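Local structure of early 35 kDa protein (1P35) at residues A[211-216]-A[228-233]; A[108-113]-A[130-135]; A[30-35]-A[61-66]; A[100-105]-A[166-171]. The protein blocks host caspases, so suppressing the apoptosis that infection sets off in insect cells, and also inhibits the host's antiviral RNA interference response. All coordinates share one frame; numbering follows the deposited sequence.

Overall arrangement
The four contacts belong to a beta-rich chain, contact 2 nested within the loop that contact 4 closes and the others following in series, and their chemistry changes with their place in the fold. Contact 4, between strands 98-106 and 164-170, is the buried one and wholly apolar. Contacts 1, 2 and 3 are partly buried, and 1 and 2 are the smaller. Contact 3 joins strand 24-33, a neighbour of strand 164-170, to helix 62-74 and mixes an apolar centre with arginines and a phosphate; Asn31 and Tyr100 link it to contact 4. Contact 1 sets a helix against a strand, and contact 2, which touches contact 4 through Lys113 and Gln105, pairs two helices.

Contact 1: residues A[211-216]-A[228-233]; sequences EFVQSL and VLYYNE. With EDO (1,2-ethanediol), chain F.
Val213 and Gln214, near the end of helix 206-215, meet Tyr230 of strand 227-234, the first strand of the beta hairpin completed by strand 238-249. The contact is a small helix-against-strand junction, and Tyr230 supplies nearly all of the strand's share. Its apolar part rests on Val213, whose CG1 lies in the plane of the tyrosine ring and abuts its edge, 3.6 Å from Tyr230 CE1. The torsion (chi1 175°) sets CG1 anti to the backbone N and turns this methyl, and not CG2, to the ring. Val213 also packs on Ile241 and Lys243, so the helix bears on both strands of the hairpin.

The second approach mixes apolar and polar atoms. Gln214 lays its CG over one face of the ring, 4.1 Å from Tyr230 CZ, and its extended chain carries the amide onward to the hydroxyl end. There Gln214 NE2 stands 3.8 Å from Tyr230 OH, too far for a hydrogen bond, with the amide plane turned 66° from the ring.

True hydrogen bonds tie the helix end to itself and to its surroundings. Lys243 NZ binds the carbonyl oxygens of Gln214 and Leu216, and a 1,2-ethanediol molecule, probably from the crystallisation liquor, binds Ser215 O. Ser215 OG, also hydrogen-bonded to Ser286 OG, turns back along the helix to Phe212 O, at 2.6 Å.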
# COMPACT_ATOMS: atom_id res chain seq x y z
N GLU A 211 16.67 -8.04 -29.17
CA GLU A 211 18.00 -8.41 -28.71
C GLU A 211 18.06 -8.59 -27.17
O GLU A 211 18.70 -9.48 -26.67
CB GLU A 211 19.02 -7.33 -29.11
CG GLU A 211 20.41 -7.57 -28.47
CD GLU A 211 21.42 -6.46 -28.75
OE1 GLU A 211 21.09 -5.26 -28.60
OE2 GLU A 211 22.56 -6.81 -29.08
N PHE A 212 17.42 -7.68 -26.43
CA PHE A 212 17.49 -7.76 -24.97
C PHE A 212 16.72 -9.03 -24.48
O PHE A 212 17.25 -9.82 -23.68
CB PHE A 212 16.92 -6.44 -24.35
CG PHE A 212 17.55 -6.07 -23.05
CD1 PHE A 212 17.30 -6.82 -21.89
CD2 PHE A 212 18.44 -5.01 -22.98
CE1 PHE A 212 17.95 -6.51 -20.67
CE2 PHE A 212 19.09 -4.69 -21.76
CZ PHE A 212 18.84 -5.44 -20.61
N VAL A 213 15.50 -9.23 -24.99
CA VAL A 213 14.67 -10.36 -24.57
C VAL A 213 15.24 -11.75 -24.95
O VAL A 213 15.18 -12.68 -24.14
CB VAL A 213 13.23 -10.20 -25.09
CG1 VAL A 213 12.36 -11.45 -24.77
CG2 VAL A 213 12.59 -8.96 -24.42
N GLN A 214 15.82 -11.86 -26.15
CA GLN A 214 16.42 -13.13 -26.62
C GLN A 214 17.57 -13.56 -25.70
O GLN A 214 17.82 -14.77 -25.53
CB GLN A 214 16.98 -12.98 -28.06
CG GLN A 214 15.93 -12.77 -29.07
CD GLN A 214 16.48 -12.39 -30.45
OE1 GLN A 214 17.68 -12.12 -30.64
NE2 GLN A 214 15.59 -12.33 -31.41
N SER A 215 18.27 -12.58 -25.13
CA SER A 215 19.42 -12.84 -24.23
C SER A 215 19.01 -13.29 -22.81
O SER A 215 19.83 -13.82 -22.04
CB SER A 215 20.28 -11.58 -24.09
OG SER A 215 19.69 -10.64 -23.18
N LEU A 216 17.74 -13.10 -22.47
CA LEU A 216 17.27 -13.41 -21.10
C LEU A 216 17.11 -14.87 -20.78
O LEU A 216 16.60 -15.60 -21.59
CB LEU A 216 15.92 -12.76 -20.79
CG LEU A 216 15.81 -11.27 -21.00
CD1 LEU A 216 14.40 -10.88 -20.69
CD2 LEU A 216 16.81 -10.58 -20.12
N VAL A 228 10.53 -22.71 -22.27
CA VAL A 228 10.53 -21.27 -22.32
C VAL A 228 10.12 -20.86 -23.72
O VAL A 228 10.68 -21.38 -24.71
CB VAL A 228 11.92 -20.77 -22.00
CG1 VAL A 228 12.02 -19.32 -22.35
CG2 VAL A 228 12.19 -21.03 -20.46
N LEU A 229 9.11 -20.00 -23.84
CA LEU A 229 8.69 -19.53 -25.15
C LEU A 229 9.01 -18.05 -25.33
O LEU A 229 8.99 -17.23 -24.36
CB LEU A 229 7.19 -19.79 -25.38
CG LEU A 229 6.84 -21.21 -25.90
CD1 LEU A 229 7.43 -22.25 -24.99
CD2 LEU A 229 5.31 -21.41 -25.95
N TYR A 230 9.34 -17.72 -26.58
CA TYR A 230 9.70 -16.37 -26.97
C TYR A 230 8.58 -15.74 -27.80
O TYR A 230 8.13 -16.31 -28.80
CB TYR A 230 11.01 -16.39 -27.79
CG TYR A 230 11.35 -15.03 -28.40
CD1 TYR A 230 11.69 -13.93 -27.59
CD2 TYR A 230 11.26 -14.83 -29.77
CE1 TYR A 230 11.93 -12.68 -28.14
CE2 TYR A 230 11.50 -13.58 -30.34
CZ TYR A 230 11.84 -12.51 -29.52
OH TYR A 230 12.20 -11.34 -30.11
N TYR A 231 8.15 -14.55 -27.38
CA TYR A 231 7.09 -13.81 -28.06
C TYR A 231 7.47 -12.48 -28.69
O TYR A 231 8.18 -11.67 -28.09
CB TYR A 231 5.94 -13.51 -27.10
CG TYR A 231 5.14 -14.71 -26.65
CD1 TYR A 231 5.58 -15.48 -25.58
CD2 TYR A 231 3.98 -15.13 -27.35
CE1 TYR A 231 4.93 -16.66 -25.19
CE2 TYR A 231 3.30 -16.33 -26.97
CZ TYR A 231 3.80 -17.09 -25.88
OH TYR A 231 3.20 -18.24 -25.45
N ASN A 232 6.98 -12.27 -29.90
CA ASN A 232 7.19 -11.01 -30.60
C ASN A 232 5.80 -10.77 -31.22
O ASN A 232 5.57 -11.05 -32.40
CB ASN A 232 8.25 -11.13 -31.67
CG ASN A 232 8.73 -9.77 -32.17
OD1 ASN A 232 7.97 -8.78 -32.18
ND2 ASN A 232 9.99 -9.72 -32.59
N GLU A 233 4.89 -10.28 -30.38
CA GLU A 233 3.50 -10.03 -30.72
C GLU A 233 3.05 -8.57 -30.74
O GLU A 233 3.65 -7.67 -30.14
CB GLU A 233 2.58 -10.75 -29.72
CG GLU A 233 2.83 -12.22 -29.46
CD GLU A 233 1.88 -12.80 -28.38
OE1 GLU A 233 1.66 -12.17 -27.30
OE2 GLU A 233 1.36 -13.91 -28.62
C1 EDO F . 23.57 -16.12 -21.67
O1 EDO F . 23.31 -17.54 -21.66
C2 EDO F . 22.54 -15.45 -22.54
O2 EDO F . 22.48 -14.07 -22.23

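Contact 2: residues A[108-113]-A[130-135]; sequences SVLKSK and EAYEKY
Tyr132 of helix 126-135 points its hydroxyl at Leu110, in the first turn of helix 110-120, and the pair forms the inner half of a helix-helix contact between two successive helices joined by a short loop. Of the residues that meet here Tyr132 loses the most surface. It reaches across the interface because its CG is anti to the backbone N (chi1 180°), which sends the long ring outward from its own helix. The oxygen at its end meets the branched end of Leu110: Tyr132 OH is 3.8 Å from Leu110 CD2 and 4.1 Å from Leu110 CD1. This hydroxyl is buried against methyl groups and has no hydrogen-bonding partner in the model, a polar atom tolerated inside an apolar patch.

Leu110 completes that patch together with Leu137 and Leu140 of helix 137-140, which touch both Leu110 and Tyr132. The tyrosine ring also meets the ring of Phe114, their planes about 30° apart. Three helices thus converge on one small cluster of side chains.

Glu133 carries the outer half. Its extended chain crosses that of Lys111, an exposed residue, so that Glu133 OE2 comes within 4.0 Å of Lys111 CE. The opposite charges probably attract one another, yet they fall short of a salt bridge, since Lys111 NZ stays 4.6 Å from Glu133 OE2. Behind Lys111 the backbone bonds of the opening turn are weak, but a side chain adds to them: Ser112 OG donates to Val109 O at 3.0 Å.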
# COMPACT_ATOMS: atom_id res chain seq x y z
N SER A 108 32.20 13.20 -20.61
CA SER A 108 33.51 13.64 -21.08
C SER A 108 34.53 13.99 -20.00
O SER A 108 35.73 14.01 -20.29
CB SER A 108 33.42 14.87 -22.03
OG SER A 108 32.69 14.63 -23.22
N VAL A 109 34.10 14.32 -18.79
CA VAL A 109 35.08 14.66 -17.76
C VAL A 109 35.28 13.61 -16.67
O VAL A 109 36.19 13.76 -15.85
CB VAL A 109 34.74 16.04 -17.06
CG1 VAL A 109 34.79 17.17 -18.07
CG2 VAL A 109 33.37 16.00 -16.42
N LEU A 110 34.46 12.55 -16.66
CA LEU A 110 34.52 11.51 -15.62
C LEU A 110 35.83 10.75 -15.44
O LEU A 110 36.22 10.49 -14.32
CB LEU A 110 33.36 10.49 -15.77
CG LEU A 110 33.32 9.37 -14.72
CD1 LEU A 110 33.23 9.96 -13.32
CD2 LEU A 110 32.12 8.44 -14.97
N LYS A 111 36.50 10.37 -16.53
CA LYS A 111 37.76 9.65 -16.41
C LYS A 111 38.82 10.46 -15.66
O LYS A 111 39.62 9.91 -14.89
CB LYS A 111 38.34 9.28 -17.77
CG LYS A 111 39.61 8.43 -17.63
CD LYS A 111 40.05 7.77 -18.93
CE LYS A 111 40.99 6.57 -18.65
NZ LYS A 111 41.31 5.80 -19.90
N SER A 112 38.82 11.78 -15.89
CA SER A 112 39.80 12.62 -15.23
C SER A 112 39.35 13.02 -13.84
O SER A 112 40.16 13.49 -13.04
CB SER A 112 40.11 13.86 -16.07
OG SER A 112 38.98 14.70 -16.23
N LYS A 113 38.07 12.83 -13.53
CA LYS A 113 37.57 13.18 -12.21
C LYS A 113 37.27 12.01 -11.27
O LYS A 113 37.10 12.23 -10.07
CB LYS A 113 36.29 14.03 -12.29
CG LYS A 113 36.45 15.50 -12.70
CD LYS A 113 35.18 16.26 -12.31
CE LYS A 113 35.32 17.78 -12.44
NZ LYS A 113 34.12 18.50 -11.87
N GLU A 130 41.42 0.88 -8.55
CA GLU A 130 41.60 0.07 -9.74
C GLU A 130 40.34 -0.73 -10.02
O GLU A 130 40.00 -0.97 -11.17
CB GLU A 130 42.82 -0.85 -9.59
CG GLU A 130 44.13 -0.09 -9.29
CD GLU A 130 45.38 -0.95 -9.42
OE1 GLU A 130 45.39 -2.09 -8.88
OE2 GLU A 130 46.35 -0.48 -10.06
N ALA A 131 39.65 -1.13 -8.95
CA ALA A 131 38.43 -1.92 -9.10
C ALA A 131 37.40 -1.09 -9.89
O ALA A 131 36.82 -1.57 -10.88
CB ALA A 131 37.90 -2.28 -7.76
N TYR A 132 37.23 0.15 -9.44
CA TYR A 132 36.34 1.10 -10.07
C TYR A 132 36.65 1.32 -11.56
O TYR A 132 35.75 1.29 -12.41
CB TYR A 132 36.41 2.46 -9.33
CG TYR A 132 35.49 3.49 -9.96
CD1 TYR A 132 35.90 4.22 -11.07
CD2 TYR A 132 34.19 3.66 -9.52
CE1 TYR A 132 35.04 5.08 -11.73
CE2 TYR A 132 33.31 4.54 -10.20
CZ TYR A 132 33.75 5.24 -11.31
OH TYR A 132 32.87 6.06 -12.04
N GLU A 133 37.92 1.57 -11.88
CA GLU A 133 38.34 1.81 -13.26
C GLU A 133 38.18 0.56 -14.11
O GLU A 133 37.95 0.64 -15.34
CB GLU A 133 39.80 2.31 -13.30
CG GLU A 133 40.42 2.37 -14.71
CD GLU A 133 41.69 3.23 -14.77
OE1 GLU A 133 42.52 3.09 -13.86
OE2 GLU A 133 41.85 4.01 -15.74
N LYS A 134 38.30 -0.60 -13.48
CA LYS A 134 38.14 -1.86 -14.21
C LYS A 134 36.68 -2.29 -14.37
O LYS A 134 36.26 -2.72 -15.44
CB LYS A 134 38.86 -2.99 -13.50
CG LYS A 134 38.81 -4.29 -14.33
CD LYS A 134 39.52 -5.42 -13.61
CE LYS A 134 39.68 -6.66 -14.49
NZ LYS A 134 40.35 -7.71 -13.66
N TYR A 135 35.89 -2.16 -13.30
CA TYR A 135 34.54 -2.66 -13.37
C TYR A 135 33.40 -1.67 -13.56
O TYR A 135 32.33 -2.06 -14.03
CB TYR A 135 34.27 -3.51 -12.14
CG TYR A 135 35.21 -4.69 -12.01
CD1 TYR A 135 35.18 -5.73 -12.95
CD2 TYR A 135 36.08 -4.80 -10.92
CE1 TYR A 135 35.99 -6.88 -12.80
CE2 TYR A 135 36.90 -5.93 -10.75
CZ TYR A 135 36.84 -6.97 -11.69
OH TYR A 135 37.61 -8.08 -11.52

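Contact 3: residues A[30-35]-A[61-66]; sequences INKIMN and NLRDRI. With PO4 (phosphate ion), chain E.
Strand 30-33 and helix 62-66 run nearly perpendicular, at 104° with their axes 10.6 Å apart, and Ile30 and Arg63 form the nearest pair, CA to CA 7.3 Å. In this helix-on-sheet contact, Ile30 is the residue that bridges the two layers. Its CD1 butts against the helix at Arg63, 4.0 Å from Arg63 CB, and lies 4.3 Å from Ile66 CD1 one turn onward. On the sheet side Ile30 packs against Val165, while Ile66 reaches Ile14, so the apolar centre continues into the neighbouring strands.

Arg63 stretches its chain out along the strand with CG anti to the backbone N, bringing its guanidinium past Ile30 towards Lys32. There Arg63 NH2 and Lys32 NZ stand 4.5 Å apart. The proximity of these two positive groups is probably eased by Asp64, whose OD1 forms a salt bridge with Arg63 NH1 at 2.6 Å, though as a hydrogen bond it is weak; its other oxygen pairs with Lys93.

Asn61 and Arg65 lie within reach of the second subunit, where the backbone oxygen of Glu78 accepts a hydrogen bond from Asn61 ND2. A phosphate, probably from the crystallisation liquor, sits at the edge of the Arg65 guanidinium. The grip is two-pronged: Arg65 NE donates to phosphate O3 at 2.7 Å, close to straight at 166°, and Arg65 NH2 donates to phosphate O1 at 3.1 Å, straighter still at 175°.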
# COMPACT_ATOMS: atom_id res chain seq x y z
N ILE A 30 14.78 3.87 -7.74
CA ILE A 30 14.63 3.28 -6.42
C ILE A 30 15.22 1.87 -6.41
O ILE A 30 15.02 1.06 -7.37
CB ILE A 30 13.10 3.09 -6.06
CG1 ILE A 30 12.39 4.42 -5.94
CG2 ILE A 30 12.90 2.34 -4.75
CD1 ILE A 30 11.07 4.39 -6.78
N ASN A 31 15.97 1.56 -5.35
CA ASN A 31 16.48 0.19 -5.24
C ASN A 31 16.62 -0.21 -3.78
O ASN A 31 16.33 0.59 -2.89
CB ASN A 31 17.83 -0.03 -5.99
CG ASN A 31 19.01 0.73 -5.38
OD1 ASN A 31 18.93 1.31 -4.28
ND2 ASN A 31 20.12 0.75 -6.12
N LYS A 32 17.03 -1.45 -3.54
CA LYS A 32 17.20 -1.91 -2.17
C LYS A 32 18.52 -2.60 -1.93
O LYS A 32 18.75 -3.72 -2.42
CB LYS A 32 16.03 -2.79 -1.76
CG LYS A 32 16.01 -3.19 -0.29
CD LYS A 32 14.70 -3.88 0.08
CE LYS A 32 13.51 -2.98 -0.25
NZ LYS A 32 12.22 -3.55 0.15
N ILE A 33 19.38 -1.96 -1.15
CA ILE A 33 20.72 -2.51 -0.84
C ILE A 33 20.77 -3.34 0.45
O ILE A 33 20.28 -2.92 1.49
CB ILE A 33 21.77 -1.36 -0.81
CG1 ILE A 33 21.87 -0.77 -2.22
CG2 ILE A 33 23.16 -1.88 -0.31
CD1 ILE A 33 22.76 0.44 -2.38
N MET A 34 21.38 -4.51 0.36
CA MET A 34 21.48 -5.48 1.45
C MET A 34 22.62 -5.46 2.48
O MET A 34 22.50 -6.12 3.52
CB MET A 34 21.43 -6.88 0.86
CG MET A 34 20.04 -7.37 0.51
SD MET A 34 19.01 -7.50 1.98
CE MET A 34 20.07 -8.58 3.13
N ASN A 35 23.71 -4.75 2.23
CA ASN A 35 24.84 -4.74 3.19
C ASN A 35 24.67 -3.99 4.52
O ASN A 35 24.04 -2.93 4.58
CB ASN A 35 26.09 -4.22 2.49
CG ASN A 35 26.40 -5.00 1.25
OD1 ASN A 35 25.55 -5.18 0.37
ND2 ASN A 35 27.63 -5.50 1.16
N ASN A 61 4.20 7.06 -2.02
CA ASN A 61 3.66 5.89 -2.64
C ASN A 61 4.03 5.63 -4.04
O ASN A 61 3.63 4.58 -4.58
CB ASN A 61 2.16 5.88 -2.57
CG ASN A 61 1.70 5.25 -1.35
OD1 ASN A 61 2.51 4.60 -0.69
ND2 ASN A 61 0.41 5.38 -1.03
N LEU A 62 4.79 6.55 -4.64
CA LEU A 62 5.17 6.39 -6.04
C LEU A 62 5.81 5.04 -6.40
O LEU A 62 5.51 4.44 -7.45
CB LEU A 62 6.13 7.49 -6.45
CG LEU A 62 6.35 7.48 -7.97
CD1 LEU A 62 4.97 7.51 -8.65
CD2 LEU A 62 7.17 8.70 -8.42
N ARG A 63 6.68 4.59 -5.50
CA ARG A 63 7.40 3.37 -5.65
C ARG A 63 6.47 2.20 -6.00
O ARG A 63 6.69 1.50 -6.98
CB ARG A 63 8.13 3.04 -4.35
CG ARG A 63 8.66 1.58 -4.39
CD ARG A 63 9.23 1.05 -3.07
NE ARG A 63 9.89 -0.27 -3.20
CZ ARG A 63 9.28 -1.43 -3.46
NH1 ARG A 63 7.96 -1.48 -3.63
NH2 ARG A 63 9.99 -2.55 -3.57
N ASP A 64 5.45 2.00 -5.18
CA ASP A 64 4.51 0.91 -5.37
C ASP A 64 3.58 1.15 -6.55
O ASP A 64 3.07 0.20 -7.13
CB ASP A 64 3.69 0.64 -4.09
CG ASP A 64 4.50 -0.05 -2.98
OD1 ASP A 64 5.49 -0.74 -3.30
OD2 ASP A 64 4.12 0.06 -1.80
N ARG A 65 3.34 2.41 -6.90
CA ARG A 65 2.46 2.67 -8.03
C ARG A 65 3.21 2.35 -9.32
O ARG A 65 2.61 1.89 -10.27
CB ARG A 65 1.94 4.13 -8.08
CG ARG A 65 0.94 4.50 -6.99
CD ARG A 65 0.04 5.69 -7.44
NE ARG A 65 0.78 6.90 -7.71
CZ ARG A 65 1.46 7.59 -6.79
NH1 ARG A 65 1.46 7.17 -5.54
NH2 ARG A 65 2.12 8.68 -7.11
N ILE A 66 4.52 2.61 -9.37
CA ILE A 66 5.29 2.30 -10.58
C ILE A 66 5.23 0.77 -10.74
O ILE A 66 4.77 0.25 -11.73
CB ILE A 66 6.76 2.73 -10.41
CG1 ILE A 66 6.84 4.27 -10.32
CG2 ILE A 66 7.59 2.24 -11.62
CD1 ILE A 66 8.18 4.74 -9.88
P PO4 E . 0.85 9.07 -10.85
O1 PO4 E . 1.95 9.69 -10.01
O2 PO4 E . 1.34 8.84 -12.26
O3 PO4 E . 0.42 7.72 -10.28
O4 PO4 E . -0.34 10.02 -10.79

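Contact 4: residues A[100-105]-A[166-171]; sequences YSVSCQ and LSFEYN
Parallel strands 98-106 and 164-170 begin as neighbours in the beta framework and then part, with Tyr100, Val102, Leu166 and Phe168 meeting on the buried side. The divergence can be followed in the CA atoms: Tyr100 and Leu166 are 5.7 Å apart, Val102 and Phe168 8.3 Å, Cys104 and Tyr170 9.9 Å. Backbone hydrogen bonding accordingly joins Tyr100 to Val165 at the near end, and no hydrogen bond links the two segments. Side chains take over where the backbones separate.

Leu166 is the largest contributor. With CG between the backbone N and the carbonyl carbon (chi1 69°), it turns CD2 toward the Tyr100 ring, 3.9 Å from Tyr100 CD1. Polar needs at that ring are met elsewhere, since Tyr100 OH hydrogen-bonds to Asn31 of strand 24-33.

Val102 divides its two methyls between two partners, crossing each roughly at a right angle. CG2 of Val102 meets Leu166 CB at 4.1 Å, and CG1 of Val102 meets Phe168 CD2 at 4.0 Å. Further along, Ile52 of strand 52-55 packs on Val102, Cys104 and Phe168 alike, consistent with strand 52-55 taking over as an antiparallel partner of strand 164-170. Such a fork is what a parallel strand pair makes when it splays apart round an apolar wedge of aliphatic and aromatic side chains.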
# COMPACT_ATOMS: atom_id res chain seq x y z
N TYR A 100 19.63 8.99 -1.87
CA TYR A 100 20.98 9.10 -2.34
C TYR A 100 21.24 10.61 -2.54
O TYR A 100 20.32 11.37 -2.84
CB TYR A 100 21.20 8.44 -3.70
CG TYR A 100 21.17 6.91 -3.74
CD1 TYR A 100 19.98 6.20 -3.88
CD2 TYR A 100 22.35 6.20 -3.73
CE1 TYR A 100 19.99 4.81 -4.04
CE2 TYR A 100 22.37 4.82 -3.89
CZ TYR A 100 21.20 4.13 -4.04
OH TYR A 100 21.25 2.76 -4.22
N SER A 101 22.50 10.99 -2.36
CA SER A 101 22.96 12.35 -2.59
C SER A 101 23.37 12.35 -4.11
O SER A 101 24.21 11.57 -4.55
CB SER A 101 24.18 12.62 -1.66
OG SER A 101 24.60 13.96 -1.76
N VAL A 102 22.74 13.23 -4.90
CA VAL A 102 22.96 13.32 -6.34
C VAL A 102 23.80 14.51 -6.86
O VAL A 102 23.58 15.69 -6.46
CB VAL A 102 21.57 13.37 -7.08
CG1 VAL A 102 21.73 13.50 -8.54
CG2 VAL A 102 20.76 12.09 -6.72
N SER A 103 24.74 14.18 -7.73
CA SER A 103 25.57 15.17 -8.44
C SER A 103 25.67 14.69 -9.92
O SER A 103 25.25 13.57 -10.24
CB SER A 103 26.97 15.35 -7.79
OG SER A 103 27.80 14.20 -7.91
N CYS A 104 26.19 15.52 -10.82
CA CYS A 104 26.23 15.12 -12.23
C CYS A 104 27.55 15.49 -12.87
O CYS A 104 28.10 16.58 -12.60
CB CYS A 104 25.09 15.82 -13.00
SG CYS A 104 24.88 15.34 -14.75
N GLN A 105 28.05 14.56 -13.69
CA GLN A 105 29.31 14.71 -14.42
C GLN A 105 29.05 14.48 -15.89
O GLN A 105 28.35 13.52 -16.29
CB GLN A 105 30.35 13.67 -13.94
CG GLN A 105 30.82 13.86 -12.50
CD GLN A 105 31.39 15.26 -12.31
OE1 GLN A 105 31.47 15.78 -11.19
NE2 GLN A 105 31.79 15.88 -13.41
N LEU A 166 15.85 8.16 -5.15
CA LEU A 166 16.37 9.40 -5.71
C LEU A 166 15.48 9.75 -6.86
O LEU A 166 14.81 8.89 -7.41
CB LEU A 166 17.81 9.27 -6.22
CG LEU A 166 18.08 8.39 -7.46
CD1 LEU A 166 18.01 9.21 -8.73
CD2 LEU A 166 19.48 7.81 -7.40
N SER A 167 15.44 11.04 -7.19
CA SER A 167 14.68 11.52 -8.32
C SER A 167 15.23 12.89 -8.70
O SER A 167 15.65 13.65 -7.85
CB SER A 167 13.18 11.58 -8.01
OG SER A 167 12.92 12.29 -6.81
N PHE A 168 15.23 13.21 -9.99
CA PHE A 168 15.76 14.48 -10.40
C PHE A 168 15.28 14.77 -11.83
O PHE A 168 14.83 13.86 -12.55
CB PHE A 168 17.31 14.44 -10.30
CG PHE A 168 17.97 13.40 -11.22
CD1 PHE A 168 17.91 13.53 -12.61
CD2 PHE A 168 18.58 12.27 -10.68
CE1 PHE A 168 18.43 12.52 -13.46
CE2 PHE A 168 19.11 11.26 -11.50
CZ PHE A 168 19.03 11.39 -12.90
N GLU A 169 15.30 16.05 -12.21
CA GLU A 169 14.95 16.43 -13.56
C GLU A 169 16.22 16.72 -14.33
O GLU A 169 17.21 17.21 -13.78
CB GLU A 169 14.07 17.69 -13.60
CG GLU A 169 12.63 17.41 -13.33
CD GLU A 169 11.83 18.66 -13.11
OE1 GLU A 169 12.03 19.61 -13.89
OE2 GLU A 169 10.99 18.70 -12.19
N TYR A 170 16.22 16.37 -15.60
CA TYR A 170 17.37 16.65 -16.43
C TYR A 170 16.90 17.14 -17.81
O TYR A 170 15.69 17.06 -18.16
CB TYR A 170 18.26 15.40 -16.54
CG TYR A 170 17.58 14.20 -17.19
CD1 TYR A 170 16.53 13.54 -16.56
CD2 TYR A 170 17.99 13.73 -18.44
CE1 TYR A 170 15.91 12.42 -17.17
CE2 TYR A 170 17.38 12.62 -19.05
CZ TYR A 170 16.35 11.99 -18.43
OH TYR A 170 15.64 11.06 -19.14
N ASN A 171 17.86 17.66 -18.57
CA ASN A 171 17.62 18.20 -19.92
C ASN A 171 18.30 17.29 -20.96
O ASN A 171 19.47 17.45 -21.26
CB ASN A 171 18.18 19.61 -19.95
CG ASN A 171 17.48 20.49 -18.98
OD1 ASN A 171 18.07 21.03 -18.04
ND2 ASN A 171 16.15 20.61 -19.17